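Local coordinates for protein 1-deoxy-D-xylulose 5-phosphate reductoisomerase (Moraxella catarrhalis, PDB 4ZQG) that probably catalyses the NAD(P)H-dependent rearrangement and reduction of 1-deoxy-D-xylulose 5-phosphate to 2-C-methyl-D-erythritol 4-phosphate in the MEP pathway of isoprenoid synthesis, at residues A10-T15 / D99-A104; R123-N128 / L151-E156. One frame throughout, in Å; residues are numbered along the deposited sequence.

Contact 1 of 2, residues A10-T15 / D99-A104. With NAD (nicotinamide-adenine-dinucleotide), chain C.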
# COMPACT_ATOMS: atom_id res chain seq x y z
N ALA A 10 19.62 5.96 21.56
CA ALA A 10 19.10 6.20 22.89
C ALA A 10 17.68 5.73 22.88
O ALA A 10 16.91 6.17 22.04
CB ALA A 10 19.14 7.67 23.23
N ILE A 11 17.32 4.85 23.80
CA ILE A 11 15.94 4.37 23.91
C ILE A 11 15.28 4.91 25.17
O ILE A 11 15.48 4.41 26.26
CB ILE A 11 15.87 2.85 23.89
CG1 ILE A 11 16.52 2.33 22.61
CG2 ILE A 11 14.43 2.40 23.99
CD1 ILE A 11 16.67 0.84 22.59
N LEU A 12 14.50 5.96 25.00
CA LEU A 12 13.85 6.59 26.10
C LEU A 12 12.59 5.81 26.34
O LEU A 12 11.73 5.77 25.48
CB LEU A 12 13.54 8.04 25.77
CG LEU A 12 14.69 8.98 25.48
CD1 LEU A 12 14.29 10.38 25.90
CD2 LEU A 12 15.91 8.64 26.29
N GLY A 13 12.46 5.20 27.50
CA GLY A 13 11.28 4.38 27.81
C GLY A 13 11.56 2.93 27.47
O GLY A 13 10.67 2.21 27.07
N ALA A 14 12.80 2.49 27.68
CA ALA A 14 13.28 1.15 27.29
C ALA A 14 12.67 -0.04 27.99
O ALA A 14 12.85 -1.15 27.52
CB ALA A 14 14.80 1.06 27.45
N THR A 15 11.97 0.18 29.09
CA THR A 15 11.43 -0.90 29.92
C THR A 15 10.01 -1.22 29.62
O THR A 15 9.51 -2.20 30.10
CB THR A 15 11.49 -0.56 31.44
OG1 THR A 15 10.89 0.72 31.70
CG2 THR A 15 12.93 -0.54 31.91
N ASP A 99 22.99 9.12 17.81
CA ASP A 99 22.42 9.37 16.49
C ASP A 99 20.89 9.35 16.55
O ASP A 99 20.25 10.23 16.00
CB ASP A 99 22.84 8.30 15.46
CG ASP A 99 24.34 8.30 15.17
OD1 ASP A 99 24.87 7.21 14.91
OD2 ASP A 99 24.99 9.35 15.18
N THR A 100 20.31 8.36 17.19
CA THR A 100 18.89 8.10 17.05
C THR A 100 18.20 7.98 18.37
O THR A 100 18.70 7.34 19.24
CB THR A 100 18.66 6.85 16.19
OG1 THR A 100 19.23 7.08 14.89
CG2 THR A 100 17.14 6.57 15.99
N VAL A 101 17.04 8.61 18.53
CA VAL A 101 16.31 8.54 19.76
C VAL A 101 15.00 7.90 19.47
O VAL A 101 14.28 8.33 18.56
CB VAL A 101 16.02 9.91 20.36
CG1 VAL A 101 15.15 9.75 21.59
CG2 VAL A 101 17.30 10.62 20.73
N VAL A 102 14.67 6.89 20.26
CA VAL A 102 13.41 6.24 20.23
C VAL A 102 12.61 6.86 21.39
O VAL A 102 12.93 6.66 22.53
CB VAL A 102 13.66 4.75 20.41
CG1 VAL A 102 12.36 3.95 20.55
CG2 VAL A 102 14.54 4.25 19.28
N ALA A 103 11.58 7.62 21.07
CA ALA A 103 10.84 8.35 22.05
C ALA A 103 9.70 7.51 22.53
O ALA A 103 8.65 7.58 21.96
CB ALA A 103 10.29 9.61 21.41
N ALA A 104 9.88 6.72 23.58
CA ALA A 104 8.79 5.81 24.03
C ALA A 104 8.37 6.01 25.46
O ALA A 104 7.85 5.09 26.04
CB ALA A 104 9.15 4.34 23.82
PA NAD C . 4.46 1.55 28.81
O1A NAD C . 3.50 2.05 29.84
O2A NAD C . 4.57 0.08 28.49
O5B NAD C . 5.95 2.15 29.03
C5B NAD C . 6.23 3.53 29.20
C4B NAD C . 7.74 3.76 29.36
O4B NAD C . 7.92 5.14 29.73
C3B NAD C . 8.40 2.90 30.44
O3B NAD C . 9.72 2.50 30.09
C2B NAD C . 8.44 3.84 31.64
O2B NAD C . 9.60 3.67 32.45
C1B NAD C . 8.45 5.24 31.05
N9A NAD C . 7.67 6.20 31.90
C8A NAD C . 6.43 6.00 32.36
N7A NAD C . 6.01 7.06 33.11
C5A NAD C . 7.00 7.95 33.14
C6A NAD C . 7.17 9.27 33.78
N6A NAD C . 6.16 9.82 34.52
N1A NAD C . 8.36 9.87 33.57
C2A NAD C . 9.36 9.29 32.84
N3A NAD C . 9.28 8.08 32.24
C4A NAD C . 8.12 7.38 32.35
O3 NAD C . 4.08 2.37 27.46
PN NAD C . 3.91 1.83 25.95
O1N NAD C . 2.59 1.10 25.94
O2N NAD C . 5.23 1.25 25.51
O5D NAD C . 3.72 3.27 25.26
C5D NAD C . 4.83 4.10 24.93
C4D NAD C . 4.39 5.21 23.97
O4D NAD C . 4.26 4.72 22.63
C3D NAD C . 3.03 5.75 24.36
O3D NAD C . 3.04 7.15 24.07
C2D NAD C . 2.05 4.99 23.50
O2D NAD C . 0.82 5.71 23.33
C1D NAD C . 2.88 4.77 22.23
N1N NAD C . 2.49 3.55 21.50
C2N NAD C . 2.61 2.33 22.08
C3N NAD C . 2.21 1.16 21.39
C7N NAD C . 2.35 -0.22 21.98
O7N NAD C . 2.26 -1.19 21.26
N7N NAD C . 2.58 -0.37 23.29
C4N NAD C . 1.69 1.29 20.11
C5N NAD C . 1.60 2.55 19.56
C6N NAD C . 2.00 3.67 20.26

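Contact 2 of 2, residues R123-N128 / L151-E156. With MG (magnesium ion), chain D; NAD (nicotinamide-adenine-dinucleotide), chain C; FOM (3-[formyl(hydroxy)amino]propylphosphonic acid), chain E.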
# COMPACT_ATOMS: atom_id res chain seq x y z
N ARG A 123 17.71 11.96 14.70
CA ARG A 123 16.73 11.10 14.10
C ARG A 123 15.88 10.59 15.22
O ARG A 123 16.40 10.02 16.15
CB ARG A 123 17.43 9.96 13.39
CG ARG A 123 16.52 8.92 12.79
CD ARG A 123 17.31 8.20 11.72
NE ARG A 123 16.78 6.87 11.50
CZ ARG A 123 16.66 6.29 10.31
NH1 ARG A 123 17.05 6.92 9.19
NH2 ARG A 123 16.13 5.06 10.22
N ILE A 124 14.58 10.84 15.15
CA ILE A 124 13.68 10.51 16.24
C ILE A 124 12.64 9.50 15.76
O ILE A 124 11.94 9.77 14.80
CB ILE A 124 12.91 11.76 16.69
CG1 ILE A 124 13.85 12.93 16.99
CG2 ILE A 124 11.99 11.46 17.86
CD1 ILE A 124 13.16 14.13 17.56
N LEU A 125 12.50 8.40 16.48
CA LEU A 125 11.52 7.40 16.20
C LEU A 125 10.41 7.54 17.23
O LEU A 125 10.58 7.19 18.40
CB LEU A 125 12.14 6.00 16.32
CG LEU A 125 12.93 5.44 15.15
CD1 LEU A 125 13.85 6.47 14.53
CD2 LEU A 125 13.75 4.25 15.57
N LEU A 126 9.24 8.00 16.79
CA LEU A 126 8.24 8.48 17.70
C LEU A 126 7.18 7.47 17.99
O LEU A 126 6.44 7.08 17.14
CB LEU A 126 7.62 9.75 17.14
CG LEU A 126 6.82 10.54 18.16
CD1 LEU A 126 7.72 11.09 19.22
CD2 LEU A 126 6.12 11.65 17.44
N ALA A 127 7.11 7.04 19.23
CA ALA A 127 6.03 6.18 19.65
C ALA A 127 5.11 7.08 20.41
O ALA A 127 3.91 7.13 20.20
CB ALA A 127 6.54 5.07 20.55
N ASN A 128 5.73 7.78 21.32
CA ASN A 128 5.11 8.73 22.22
C ASN A 128 4.28 9.81 21.50
O ASN A 128 4.79 10.89 21.13
CB ASN A 128 6.25 9.36 23.00
CG ASN A 128 5.80 10.45 23.88
OD1 ASN A 128 6.46 11.48 23.97
ND2 ASN A 128 4.67 10.24 24.56
N LEU A 151 10.45 9.97 12.36
CA LEU A 151 9.80 8.83 11.79
C LEU A 151 8.85 8.20 12.76
O LEU A 151 9.21 7.82 13.85
CB LEU A 151 10.81 7.77 11.40
CG LEU A 151 11.72 8.18 10.25
CD1 LEU A 151 12.90 9.01 10.76
CD2 LEU A 151 12.22 6.92 9.54
N PRO A 152 7.62 8.01 12.33
CA PRO A 152 6.67 7.46 13.26
C PRO A 152 6.74 5.94 13.38
O PRO A 152 6.92 5.20 12.38
CB PRO A 152 5.33 7.85 12.63
CG PRO A 152 5.62 7.83 11.17
CD PRO A 152 7.03 8.33 11.02
N ILE A 153 6.54 5.52 14.62
CA ILE A 153 6.60 4.15 15.06
C ILE A 153 5.19 3.68 15.28
O ILE A 153 4.91 2.50 15.18
CB ILE A 153 7.33 4.06 16.44
CG1 ILE A 153 8.82 3.85 16.24
CG2 ILE A 153 6.74 2.98 17.40
CD1 ILE A 153 9.59 3.88 17.57
N ASP A 154 4.32 4.60 15.67
CA ASP A 154 2.93 4.27 15.80
C ASP A 154 2.44 3.57 14.50
O ASP A 154 2.76 4.00 13.38
CB ASP A 154 2.11 5.54 16.13
CG ASP A 154 0.81 5.20 16.81
OD1 ASP A 154 0.48 4.01 16.77
OD2 ASP A 154 0.14 6.06 17.42
N SER A 155 1.71 2.47 14.66
CA SER A 155 1.35 1.59 13.54
C SER A 155 0.67 2.31 12.38
O SER A 155 1.17 2.31 11.24
CB SER A 155 0.42 0.48 14.03
OG SER A 155 0.43 -0.63 13.15
N GLU A 156 -0.42 2.98 12.70
CA GLU A 156 -1.18 3.73 11.72
C GLU A 156 -0.32 4.76 11.02
O GLU A 156 -0.34 4.85 9.79
CB GLU A 156 -2.39 4.38 12.35
CG GLU A 156 -3.33 3.39 13.05
CD GLU A 156 -2.86 2.99 14.43
OE1 GLU A 156 -3.55 2.20 15.11
OE2 GLU A 156 -1.80 3.49 14.82
MG MG D . -1.50 3.31 16.94
PA NAD C . 4.46 1.55 28.81
O1A NAD C . 3.50 2.05 29.84
O2A NAD C . 4.57 0.08 28.49
O5B NAD C . 5.95 2.15 29.03
C5B NAD C . 6.23 3.53 29.20
C4B NAD C . 7.74 3.76 29.36
O4B NAD C . 7.92 5.14 29.73
C3B NAD C . 8.40 2.90 30.44
O3B NAD C . 9.72 2.50 30.09
C2B NAD C . 8.44 3.84 31.64
O2B NAD C . 9.60 3.67 32.45
C1B NAD C . 8.45 5.24 31.05
N9A NAD C . 7.67 6.20 31.90
C8A NAD C . 6.43 6.00 32.36
N7A NAD C . 6.01 7.06 33.11
C5A NAD C . 7.00 7.95 33.14
C6A NAD C . 7.17 9.27 33.78
N6A NAD C . 6.16 9.82 34.52
N1A NAD C . 8.36 9.87 33.57
C2A NAD C . 9.36 9.29 32.84
N3A NAD C . 9.28 8.08 32.24
C4A NAD C . 8.12 7.38 32.35
O3 NAD C . 4.08 2.37 27.46
PN NAD C . 3.91 1.83 25.95
O1N NAD C . 2.59 1.10 25.94
O2N NAD C . 5.23 1.25 25.51
O5D NAD C . 3.72 3.27 25.26
C5D NAD C . 4.83 4.10 24.93
C4D NAD C . 4.39 5.21 23.97
O4D NAD C . 4.26 4.72 22.63
C3D NAD C . 3.03 5.75 24.36
O3D NAD C . 3.04 7.15 24.07
C2D NAD C . 2.05 4.99 23.50
O2D NAD C . 0.82 5.71 23.33
C1D NAD C . 2.88 4.77 22.23
N1N NAD C . 2.49 3.55 21.50
C2N NAD C . 2.61 2.33 22.08
C3N NAD C . 2.21 1.16 21.39
C7N NAD C . 2.35 -0.22 21.98
O7N NAD C . 2.26 -1.19 21.26
N7N NAD C . 2.58 -0.37 23.29
C4N NAD C . 1.69 1.29 20.11
C5N NAD C . 1.60 2.55 19.56
C6N NAD C . 2.00 3.67 20.26
O2 FOM E . -2.24 2.19 18.60
N1 FOM E . -2.00 0.88 18.27
C1 FOM E . -1.10 0.56 17.44
O1 FOM E . -0.42 1.41 16.88
C2 FOM E . -2.91 -0.08 18.89
C3 FOM E . -4.23 0.40 18.29
C4 FOM E . -5.42 -0.28 18.92
PA1 FOM E . -6.83 0.53 18.19
OP1 FOM E . -6.81 0.16 16.64
OP2 FOM E . -6.63 1.98 18.20
OP3 FOM E . -8.26 0.14 18.86

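Contact 1 of 2, residues A10-T15 / D99-A104
Ala10 and Leu12 each turn both backbone polar groups toward residues 99-104, and the resulting four hydrogen bonds join two parallel strands. Ala10 N donates to Thr100 O at 2.9 Å, Val102 N to Ala10 O, Leu12 N to Val102 O, and Ala104 N to Leu12 O at 2.8 Å. The last is the most bent of them (141° at the hydrogen), where both chains are leaving the sheet.

Small and branched apolar residues suit these two buried strands. On the face of Ala10, Leu12 and Val101, the Leu12 branch point meets a valine methyl, with Leu12 CG 4.0 Å from Val101 CG1. That methyl lies opposite the backbone N of Val101 (chi1 175°). On the other face Ile11 CG2 lies 4.3 Å from Val102 CG1. Ala104 CB rests against the neighbouring strand, 3.4 Å from Leu12 O.

Beyond Leu12 the chain makes a type II turn from Ile11 to Ala14. Gly13, third in the turn, has a positive phi (93°) and no side chain to collide with Ala104 O, so the two chain ends stay close. This is the first glycine of the GxxGxxG fingerprint of Rossmann dinucleotide-binding folds. The turn delivers Thr15 to the cofactor: Thr15 OG1 shares a 2.7 Å hydrogen bond with O3B of the adenosine ribose of NAD, while Thr15 N adds a weak one. Ala104 O approaches the other ribose, 3.4 Å from NAD C5D.

Further out, Thr39 OG1 receives the N-H of Gly13, and Gln7 holds the Thr100 hydroxyl. Strand 33-39 flanks strand 7-12, strand 123-126 flanks strand 100-103, and helix 111-120 packs over Leu12, Val101 and Ala103.

Contact 2 of 2, residues R123-N128 / L151-E156
Arg123 lays the aliphatic part of its side chain across Leu151, with Arg123 CG 4.2 Å from Leu151 CD1. Because its chain runs extended from CG to NE, the guanidinium passes beyond, one face over Leu151 CD2, and NH1 bonds to Tyr290 O. Arginine thus combines an apolar shaft against Leu151 with a polar end that reaches Tyr290 O, at a partly exposed position.

Ile124 O takes the nearly straight N-H of Leu151, while its side chain leads away to helix 111-120. Leu125 presents CB to the end of an isoleucine, 3.5 Å from Ile153 CD1. Leu126 is gripped twice: its N donates to Leu151 O at 2.9 Å, and its O accepts from Ile153 N, which stands 37° out of the carbonyl plane as the second chain leaves the sheet. Pro152, lacking an N-H, fits the outermost strand because its nitrogen faces away from the partner.

Ala127 CB touches Ile153 CG2 (3.8 Å) and also NAD O4D (3.1 Å). Asn128, anchored by Ser131 and Gly107, lies beside the same ribose.

Past Ile153, Asp154 OD1 and Glu156 OE2 each bind magnesium at 2.1 Å, alongside Glu235 and the two hydroxamate oxygens of fosmidomycin. Ser155 N donates to FOM O1 at 3.3 Å. Lys129 and Lys232 form salt bridges to the second carboxylate oxygens of Asp154 and Glu156, probably steadying both. The two strands, linked through helix 130-146, form a beta-alpha-beta unit whose C-terminal end faces the dinucleotide, as in Rossmann folds; the magnesium site, built just past strand 149-152, is added here.

How the contacts relate
Both contacts are buried pairings of parallel strands in one seven-stranded sheet, and they adjoin: strand 100-103 of contact 1 lies beside strand 123-126 of contact 2, probably joined by backbone hydrogen bonds from Val101 to Arg123 and Leu125. Contact 1 sits in the middle of the sheet, whereas contact 2 reaches its outermost strand within the chain. Contact 1 meets mainly the adenosine ribose, through the threonine after its glycine turn, though Ala104 also approaches the nicotinamide side. Contact 2 lies along the nicotinamide ribose and ring and adds charge, with carboxylates that bind magnesium, itself chelated by the inhibitor. Contact 1 thus serves the cofactor alone, contact 2 cofactor, metal and inhibitor.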